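Long-range contacts in putative alpha/beta hydrolase fold protein (Candidatus Nitrososphaera gargensis, PDB 5A62), which probably hydrolyses carboxylic esters, as a carboxylesterase of the alpha/beta hydrolase fold: residues 15-20 / 50-55; 24-29 / 94-99; 30-35 / 98-103. One frame throughout, in Å; residues are numbered along the deposited sequence.

Contact 1: residues 15-20 / 50-55; sequences YEDHGD and GFRVIA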
loop_
_atom_site.group_PDB
_atom_site.type_symbol
_atom_site.label_atom_id
_atom_site.label_comp_id
_atom_site.label_asym_id
_atom_site.label_seq_id
_atom_site.Cartn_x
_atom_site.Cartn_y
_atom_site.Cartn_z
ATOM N N TYR A 15 1.976 22.965 -8.596
ATOM C CA TYR A 15 3.286 23.412 -8.204
ATOM C C TYR A 15 3.453 24.885 -8.266
ATOM O O TYR A 15 2.648 25.533 -8.900
ATOM C CB TYR A 15 4.375 22.710 -9.042
ATOM C CG TYR A 15 4.458 23.246 -10.450
ATOM C CD1 TYR A 15 3.701 22.751 -11.469
ATOM C CD2 TYR A 15 5.387 24.239 -10.708
ATOM C CE1 TYR A 15 3.772 23.250 -12.750
ATOM C CE2 TYR A 15 5.431 24.801 -11.975
ATOM C CZ TYR A 15 4.642 24.292 -12.977
ATOM O OH TYR A 15 4.686 24.757 -14.311
ATOM N N GLU A 16 4.495 25.380 -7.615
ATOM C CA GLU A 16 4.943 26.818 -7.726
ATOM C C GLU A 16 6.408 26.800 -7.954
ATOM O O GLU A 16 7.161 26.001 -7.449
ATOM C CB GLU A 16 4.577 27.626 -6.523
ATOM C CG GLU A 16 3.096 27.696 -6.284
ATOM C CD GLU A 16 2.721 28.322 -4.957
ATOM O OE1 GLU A 16 3.585 28.682 -4.137
ATOM O OE2 GLU A 16 1.483 28.434 -4.699
ATOM N N ASP A 17 6.862 27.758 -8.782
ATOM C CA ASP A 17 8.258 27.924 -9.175
ATOM C C ASP A 17 8.594 29.365 -8.902
ATOM O O ASP A 17 8.208 30.273 -9.704
ATOM C CB ASP A 17 8.407 27.576 -10.642
ATOM C CG ASP A 17 9.845 27.653 -11.154
ATOM O OD1 ASP A 17 10.744 28.084 -10.446
ATOM O OD2 ASP A 17 10.036 27.294 -12.333
ATOM N N HIS A 18 9.209 29.640 -7.789
ATOM C CA HIS A 18 9.488 30.986 -7.326
ATOM C C HIS A 18 10.912 31.375 -7.614
ATOM O O HIS A 18 11.861 30.600 -7.514
ATOM C CB HIS A 18 9.304 31.037 -5.823
ATOM C CG HIS A 18 7.894 30.872 -5.347
ATOM N ND1 HIS A 18 7.300 29.664 -5.010
ATOM C CD2 HIS A 18 6.972 31.820 -5.049
ATOM C CE1 HIS A 18 6.071 29.884 -4.582
ATOM N NE2 HIS A 18 5.854 31.182 -4.599
ATOM N N GLY A 19 11.117 32.693 -7.823
ATOM C CA GLY A 19 12.468 33.158 -7.999
ATOM C C GLY A 19 12.918 33.141 -9.448
ATOM O O GLY A 19 12.208 32.759 -10.381
ATOM N N ASP A 20 14.160 33.538 -9.654
ATOM C CA ASP A 20 14.711 33.598 -10.982
ATOM C C ASP A 20 15.111 32.250 -11.513
ATOM O O ASP A 20 15.769 31.477 -10.805
ATOM C CB ASP A 20 15.965 34.474 -10.965
ATOM C CG ASP A 20 16.416 34.857 -12.366
ATOM O OD1 ASP A 20 17.058 34.064 -13.065
ATOM O OD2 ASP A 20 16.096 35.992 -12.786
ATOM N N GLY A 50 18.451 34.228 -2.274
ATOM C CA GLY A 50 18.855 34.083 -3.663
ATOM C C GLY A 50 18.608 32.768 -4.400
ATOM O O GLY A 50 19.024 32.601 -5.520
ATOM N N PHE A 51 17.875 31.847 -3.795
ATOM C CA PHE A 51 17.512 30.616 -4.463
ATOM C C PHE A 51 16.248 30.689 -5.297
ATOM O O PHE A 51 15.421 31.576 -5.101
ATOM C CB PHE A 51 17.253 29.614 -3.328
ATOM C CG PHE A 51 18.470 29.259 -2.593
ATOM C CD1 PHE A 51 19.378 28.402 -3.155
ATOM C CD2 PHE A 51 18.712 29.743 -1.304
ATOM C CE1 PHE A 51 20.526 28.023 -2.469
ATOM C CE2 PHE A 51 19.882 29.371 -0.628
ATOM C CZ PHE A 51 20.796 28.553 -1.222
ATOM N N ARG A 52 16.166 29.761 -6.255
ATOM C CA ARG A 52 14.930 29.483 -6.971
ATOM C C ARG A 52 14.262 28.379 -6.095
ATOM O O ARG A 52 14.962 27.526 -5.598
ATOM C CB ARG A 52 15.200 28.958 -8.332
ATOM C CG ARG A 52 14.011 28.505 -9.108
ATOM C CD ARG A 52 14.451 27.900 -10.390
ATOM N NE ARG A 52 13.395 27.440 -11.244
ATOM C CZ ARG A 52 13.587 26.873 -12.420
ATOM N NH1 ARG A 52 14.806 26.588 -12.870
ATOM N NH2 ARG A 52 12.536 26.538 -13.133
ATOM N N VAL A 53 13.004 28.542 -5.845
ATOM C CA VAL A 53 12.258 27.649 -4.906
ATOM C C VAL A 53 11.089 27.014 -5.625
ATOM O O VAL A 53 10.147 27.706 -6.047
ATOM C CB VAL A 53 11.768 28.371 -3.691
ATOM C CG1 VAL A 53 11.195 27.360 -2.676
ATOM C CG2 VAL A 53 12.947 29.142 -3.073
ATOM N N ILE A 54 11.137 25.699 -5.740
ATOM C CA ILE A 54 10.087 24.913 -6.345
ATOM C C ILE A 54 9.358 24.154 -5.252
ATOM O O ILE A 54 10.041 23.527 -4.422
ATOM C CB ILE A 54 10.648 23.930 -7.358
ATOM C CG1 ILE A 54 11.314 24.735 -8.517
ATOM C CG2 ILE A 54 9.525 23.055 -7.929
ATOM C CD1 ILE A 54 12.389 23.970 -9.211
ATOM N N ALA A 55 8.060 24.257 -5.192
ATOM C CA ALA A 55 7.283 23.467 -4.210
ATOM C C ALA A 55 6.121 22.846 -4.931
ATOM O O ALA A 55 5.654 23.392 -5.922
ATOM C CB ALA A 55 6.822 24.346 -3.096
#

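Contact 2: residues 24-29 / 94-99; sequences YPLVLI and TIIGHS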
loop_
_atom_site.group_PDB
_atom_site.type_symbol
_atom_site.label_atom_id
_atom_site.label_comp_id
_atom_site.label_asym_id
_atom_site.label_seq_id
_atom_site.Cartn_x
_atom_site.Cartn_y
_atom_site.Cartn_z
ATOM N N TYR A 24 20.016 29.016 -8.228
ATOM C CA TYR A 24 20.163 27.624 -7.773
ATOM C C TYR A 24 18.820 27.109 -7.204
ATOM O O TYR A 24 18.245 27.746 -6.334
ATOM C CB TYR A 24 21.262 27.515 -6.705
ATOM C CG TYR A 24 21.535 26.084 -6.339
ATOM C CD1 TYR A 24 22.324 25.277 -7.127
ATOM C CD2 TYR A 24 20.842 25.496 -5.289
ATOM C CE1 TYR A 24 22.514 23.929 -6.842
ATOM C CE2 TYR A 24 21.037 24.184 -4.984
ATOM C CZ TYR A 24 21.873 23.377 -5.735
ATOM O OH TYR A 24 22.073 21.998 -5.552
ATOM N N PRO A 25 18.386 25.954 -7.762
ATOM C CA PRO A 25 17.033 25.456 -7.403
ATOM C C PRO A 25 16.976 24.537 -6.182
ATOM O O PRO A 25 17.741 23.592 -6.061
ATOM C CB PRO A 25 16.651 24.690 -8.622
ATOM C CG PRO A 25 17.945 24.113 -9.119
ATOM C CD PRO A 25 18.962 25.157 -8.844
ATOM N N LEU A 26 16.044 24.887 -5.330
ATOM C CA LEU A 26 15.692 24.103 -4.144
ATOM C C LEU A 26 14.271 23.618 -4.331
ATOM O O LEU A 26 13.398 24.368 -4.771
ATOM C CB LEU A 26 15.725 24.968 -2.906
ATOM C CG LEU A 26 17.073 25.640 -2.551
ATOM C CD1 LEU A 26 16.993 26.429 -1.292
ATOM C CD2 LEU A 26 18.216 24.679 -2.456
ATOM N N VAL A 27 14.046 22.347 -4.004
ATOM C CA VAL A 27 12.755 21.713 -4.121
ATOM C C VAL A 27 12.247 21.350 -2.749
ATOM O O VAL A 27 12.974 20.651 -2.048
ATOM C CB VAL A 27 12.879 20.437 -4.990
ATOM C CG1 VAL A 27 11.535 19.745 -5.140
ATOM C CG2 VAL A 27 13.489 20.763 -6.357
ATOM N N LEU A 28 11.068 21.805 -2.422
ATOM C CA LEU A 28 10.455 21.612 -1.103
ATOM C C LEU A 28 9.387 20.561 -1.223
ATOM O O LEU A 28 8.480 20.683 -2.045
ATOM C CB LEU A 28 9.855 22.857 -0.479
ATOM C CG LEU A 28 10.763 24.071 -0.527
ATOM C CD1 LEU A 28 10.083 25.240 0.130
ATOM C CD2 LEU A 28 12.050 23.849 0.164
ATOM N N ILE A 29 9.451 19.532 -0.353
ATOM C CA ILE A 29 8.473 18.420 -0.380
ATOM C C ILE A 29 7.847 18.262 0.983
ATOM O O ILE A 29 8.535 17.958 1.964
ATOM C CB ILE A 29 9.106 17.130 -0.862
ATOM C CG1 ILE A 29 10.004 17.336 -2.095
ATOM C CG2 ILE A 29 8.040 16.120 -1.153
ATOM C CD1 ILE A 29 10.506 16.063 -2.721
ATOM N N THR A 94 18.966 20.871 -4.937
ATOM C CA THR A 94 18.958 20.346 -3.602
ATOM C C THR A 94 17.486 20.156 -3.227
ATOM O O THR A 94 16.675 21.045 -3.448
ATOM C CB THR A 94 19.657 21.252 -2.643
ATOM O OG1 THR A 94 21.071 21.142 -2.955
ATOM C CG2 THR A 94 19.442 20.854 -1.197
ATOM N N ILE A 95 17.152 19.053 -2.566
ATOM C CA ILE A 95 15.765 18.757 -2.161
ATOM C C ILE A 95 15.679 18.797 -0.637
ATOM O O ILE A 95 16.477 18.179 0.031
ATOM C CB ILE A 95 15.361 17.390 -2.666
ATOM C CG1 ILE A 95 15.500 17.289 -4.177
ATOM C CG2 ILE A 95 13.932 17.099 -2.289
ATOM C CD1 ILE A 95 15.369 15.871 -4.764
ATOM N N ILE A 96 14.695 19.515 -0.174
ATOM C CA ILE A 96 14.371 19.687 1.238
ATOM C C ILE A 96 13.019 18.978 1.442
ATOM O O ILE A 96 12.025 19.440 0.931
ATOM C CB ILE A 96 14.307 21.117 1.698
ATOM C CG1 ILE A 96 15.681 21.780 1.426
ATOM C CG2 ILE A 96 13.921 21.165 3.155
ATOM C CD1 ILE A 96 15.592 23.270 1.475
ATOM N N GLY A 97 13.049 17.869 2.198
ATOM C CA GLY A 97 11.824 17.117 2.371
ATOM C C GLY A 97 11.485 16.827 3.786
ATOM O O GLY A 97 12.362 16.459 4.553
ATOM N N HIS A 98 10.228 17.017 4.181
ATOM C CA HIS A 98 9.753 16.801 5.536
ATOM C C HIS A 98 8.952 15.525 5.540
ATOM O O HIS A 98 8.016 15.354 4.791
ATOM C CB HIS A 98 8.861 17.977 6.003
ATOM C CG HIS A 98 8.238 17.795 7.342
ATOM N ND1 HIS A 98 7.018 18.353 7.649
ATOM C CD2 HIS A 98 8.678 17.237 8.465
ATOM C CE1 HIS A 98 6.712 18.058 8.910
ATOM N NE2 HIS A 98 7.713 17.389 9.437
ATOM N N SER A 99 9.327 14.629 6.455
ATOM C CA SER A 99 8.628 13.353 6.689
ATOM C C SER A 99 8.606 12.537 5.403
ATOM O O SER A 99 9.614 12.196 4.868
ATOM C CB SER A 99 7.260 13.568 7.325
ATOM O OG SER A 99 6.925 12.388 8.059
#

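Contact 3: residues 30-35 / 98-103; sequences HPIGGN and HSIGGI. With ACT (acetate ion), chain B.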
loop_
_atom_site.group_PDB
_atom_site.type_symbol
_atom_site.label_atom_id
_atom_site.label_comp_id
_atom_site.label_asym_id
_atom_site.label_seq_id
_atom_site.Cartn_x
_atom_site.Cartn_y
_atom_site.Cartn_z
ATOM N N HIS A 30 6.555 18.514 1.054
ATOM C CA HIS A 30 5.767 18.512 2.278
ATOM C C HIS A 30 5.477 17.101 2.811
ATOM O O HIS A 30 5.679 16.102 2.126
ATOM C CB HIS A 30 4.460 19.284 2.055
ATOM C CG HIS A 30 3.507 18.627 1.114
ATOM N ND1 HIS A 30 2.735 17.565 1.505
ATOM C CD2 HIS A 30 3.118 18.898 -0.173
ATOM C CE1 HIS A 30 1.939 17.209 0.505
ATOM N NE2 HIS A 30 2.173 17.978 -0.530
ATOM N N PRO A 31 4.989 16.999 4.064
ATOM C CA PRO A 31 4.683 15.717 4.690
ATOM C C PRO A 31 3.287 15.258 4.349
ATOM O O PRO A 31 2.508 15.947 3.738
ATOM C CB PRO A 31 4.734 16.050 6.169
ATOM C CG PRO A 31 4.302 17.408 6.255
ATOM C CD PRO A 31 4.912 18.081 5.054
ATOM N N ILE A 32 2.951 14.028 4.737
ATOM C CA ILE A 32 1.566 13.602 4.665
ATOM C C ILE A 32 0.702 14.579 5.439
ATOM O O ILE A 32 1.038 14.888 6.598
ATOM C CB ILE A 32 1.377 12.161 5.188
ATOM C CG1 ILE A 32 2.119 11.181 4.266
ATOM C CG2 ILE A 32 -0.101 11.823 5.293
ATOM C CD1 ILE A 32 2.043 9.739 4.740
ATOM N N GLY A 33 -0.382 15.042 4.848
ATOM C CA GLY A 33 -1.279 15.992 5.456
ATOM C C GLY A 33 -0.809 17.414 5.267
ATOM O O GLY A 33 -1.499 18.330 5.723
ATOM N N GLY A 34 0.317 17.620 4.618
ATOM C CA GLY A 34 0.822 18.980 4.327
ATOM C C GLY A 34 0.491 19.383 2.917
ATOM O O GLY A 34 -0.210 18.711 2.158
ATOM N N ASN A 35 0.996 20.549 2.538
ATOM C CA ASN A 35 0.809 21.143 1.245
ATOM C C ASN A 35 1.685 22.369 1.218
ATOM O O ASN A 35 2.477 22.608 2.132
ATOM C CB ASN A 35 -0.638 21.371 0.975
ATOM C CG ASN A 35 -1.281 22.152 2.046
ATOM O OD1 ASN A 35 -0.811 23.256 2.381
ATOM N ND2 ASN A 35 -2.303 21.598 2.665
ATOM N N HIS A 98 10.228 17.017 4.181
ATOM C CA HIS A 98 9.753 16.801 5.536
ATOM C C HIS A 98 8.952 15.525 5.540
ATOM O O HIS A 98 8.016 15.354 4.791
ATOM C CB HIS A 98 8.861 17.977 6.003
ATOM C CG HIS A 98 8.238 17.795 7.342
ATOM N ND1 HIS A 98 7.018 18.353 7.649
ATOM C CD2 HIS A 98 8.678 17.237 8.465
ATOM C CE1 HIS A 98 6.712 18.058 8.910
ATOM N NE2 HIS A 98 7.713 17.389 9.437
ATOM N N SER A 99 9.327 14.629 6.455
ATOM C CA SER A 99 8.628 13.353 6.689
ATOM C C SER A 99 8.606 12.537 5.403
ATOM O O SER A 99 9.614 12.196 4.868
ATOM C CB SER A 99 7.260 13.568 7.325
ATOM O OG SER A 99 6.925 12.388 8.059
ATOM N N ILE A 100 7.455 12.221 4.837
ATOM C CA ILE A 100 7.442 11.528 3.547
ATOM C C ILE A 100 8.246 12.225 2.486
ATOM O O ILE A 100 8.828 11.585 1.607
ATOM C CB ILE A 100 5.986 11.213 3.029
ATOM C CG1 ILE A 100 5.991 10.076 2.006
ATOM C CG2 ILE A 100 5.307 12.433 2.449
ATOM C CD1 ILE A 100 4.631 9.637 1.523
ATOM N N GLY A 101 8.271 13.534 2.570
ATOM C CA GLY A 101 9.115 14.342 1.622
ATOM C C GLY A 101 10.556 13.972 1.712
ATOM O O GLY A 101 11.287 13.979 0.725
ATOM N N GLY A 102 11.024 13.623 2.876
ATOM C CA GLY A 102 12.398 13.141 3.146
ATOM C C GLY A 102 12.656 11.794 2.533
ATOM O O GLY A 102 13.676 11.525 1.884
ATOM N N ILE A 103 11.686 10.883 2.652
ATOM C CA ILE A 103 11.769 9.631 2.033
ATOM C C ILE A 103 11.833 9.749 0.487
ATOM O O ILE A 103 12.654 9.144 -0.217
ATOM C CB ILE A 103 10.552 8.759 2.465
ATOM C CG1 ILE A 103 10.290 8.966 3.977
ATOM C CG2 ILE A 103 10.964 7.394 2.063
ATOM C CD1 ILE A 103 9.170 8.125 4.604
HETATM C C ACT B . 4.667 11.375 6.935
HETATM O O ACT B . 3.816 11.483 7.854
HETATM O OXT ACT B . 4.768 12.257 6.129
HETATM C CH3 ACT B . 5.556 10.110 6.781
#

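Contact 1: residues 15-20 / 50-55
Y15 meets the last residue of segment 50-55 through its backbone, the CA lying 3.3 Å from A55 O in a CA-H...O contact. From here strands 15-18 and 52-55 run as an antiparallel ladder, the second and third strands from one edge of the alpha/beta hydrolase sheet. E16 forms a hydrogen-bonded pair with A55: E16 N gives to A55 O at 2.9 Å and receives the return bond from A55 N. Its carboxylate turns to Y14 OH.

D17 faces I54 in a non-hydrogen-bonded pair, and on the same face it takes a salt bridge diagonally from R52. With its CG anti to the backbone N (chi1 -177°), the carboxylate swings toward segment 50-55, where an extended R52 grips it side-on: NE holds D17 OD1 at 2.8 Å and NH2 holds D17 OD2 at 2.7 Å. Both oxygens are met on their syn sides, somewhat out of the carboxylate plane, and the two planes are 14° apart; two bonds to two atoms restrict the rotation of both groups.

H18 returns to the E16 face as a hydrogen-bonded pair with V53, H18 N to V53 O measuring 2.8 Å. Its CB stands 4.2 Å from V53 CB, and both side chains pack on I43 of helix 40-48. At G19 phi becomes positive and the chain leaves the strand. D20, whose carboxylate bridges to R22, lays its backbone O 3.6 Å from R52 CB.

Contact 2: residues 24-29 / 94-99
L26 to I29 pair one-to-one with T94 to G97 in a parallel ladder, two adjacent central strands of the alpha/beta hydrolase sheet, 18° apart in direction. Strand 94-98 runs into S99 and helix 100-111 through a turn whose GxSxG pattern (G97, S99, G101) is consistent with a nucleophile elbow.

Five backbone hydrogen bonds hold the ladder. The entry bond, T94 N to P25 O, is the longest at 3.2 Å. Next come V27 N to T94 O, I96 N to V27 O and I29 N to I96 O, and the series closes with H98 N to I29 O at 2.9 Å, just before the turn. CA-H...O contacts add to it, among them L26 CA to T94 O.

The one polar side-chain link lies at the start of the ladder. T94 OG1 gives a hydrogen bond to Y24 OH, 2.9 Å away, reaching the phenol at the ring edge, and D117 OD2 is a second hydrogen-bonding partner of that OH. T94 crosses the tyrosine at about a right angle, its CB also near the ring plane.

Apolar contacts lie on both faces. L26 lies alongside T94, its CD2 3.7 Å from T94 CB, and L28 lies likewise along I96; helix 256-272 covers L26, T94 and I96. V27, I29 and I95 point to the other face, where helix 100-111 packs on I29 and I95. There the I29 chain, with CG1 anti to the carbonyl carbon (chi1 -44°), slants over I95 and brings CD1 to 3.6 Å from I95 CG2.

Contact 3: residues 30-35 / 98-103
P31 and H98 meet ring to ring at a slant, with P31 CG 3.2 Å from H98 ND1; this buried nitrogen has no polar partner in the model. S99 CB lies over one face of the H98 imidazole, offset toward its rim, while NE2 is hydrogen-bonded to H248 O. The H30 side chain sets out away from segment 98-103, and G34 O and N35 N lie over one face of its ring. In its own plane H30 ND1 gives a hydrogen bond to P31 O, at 2.8 Å. G34 N reaches that same oxygen from the opposite face of the carbonyl, closing the type II turn P31-G34, so two donors fix the P31-I32 peptide.

The arrangement fits an oxyanion hole. Two backbone donors converge on OXT of an acetate ion, probably from the crystallisation liquor: I32 N at 2.9 Å and I100 N at 3.0 Å, both nearly straight. S99, modelled in two conformers, stands beside it with a backbone of positive phi (58°), as expected of the nucleophile in a strained elbow; its OG is hydrogen-bonded to H248 NE2 in the conformer given, consistent with a Ser-His catalytic pair.

Apolar contact joins the two donor residues. With I100 CG1 anti to the backbone N (chi1 -159°), the CG2 methyl is directed to I32, 3.9 Å from the I32 CG1 methylene and also against I32 N.

Around the site, helix 185-194 covers I32 and helix 74-87 covers I100. Loop 30-35 leads from strand 25-29 toward helix 40-48, and I100 and G101 open helix 100-111 at the end of strand 93-98.

How the contacts relate
The three contacts step from the side of the sheet toward the middle of the molecule. Contact 1 is partly buried, about 17 Å from the chain centre to its own; contacts 2 and 3 are buried, at about 8 and 3 Å. Contacts 1 and 2 join within one sheet, where strands 52-56 and 25-29 are neighbours and the I54 backbone probably hydrogen-bonds to L26 and L28. Contacts 2 and 3 share H98 and S99, and I29 packs on G101. Chemistry changes along the way: antiparallel pairing with a salt bridge, then parallel pairing with mostly aliphatic faces, and finally loop and helix start, whose backbone N-H groups converge on an anion.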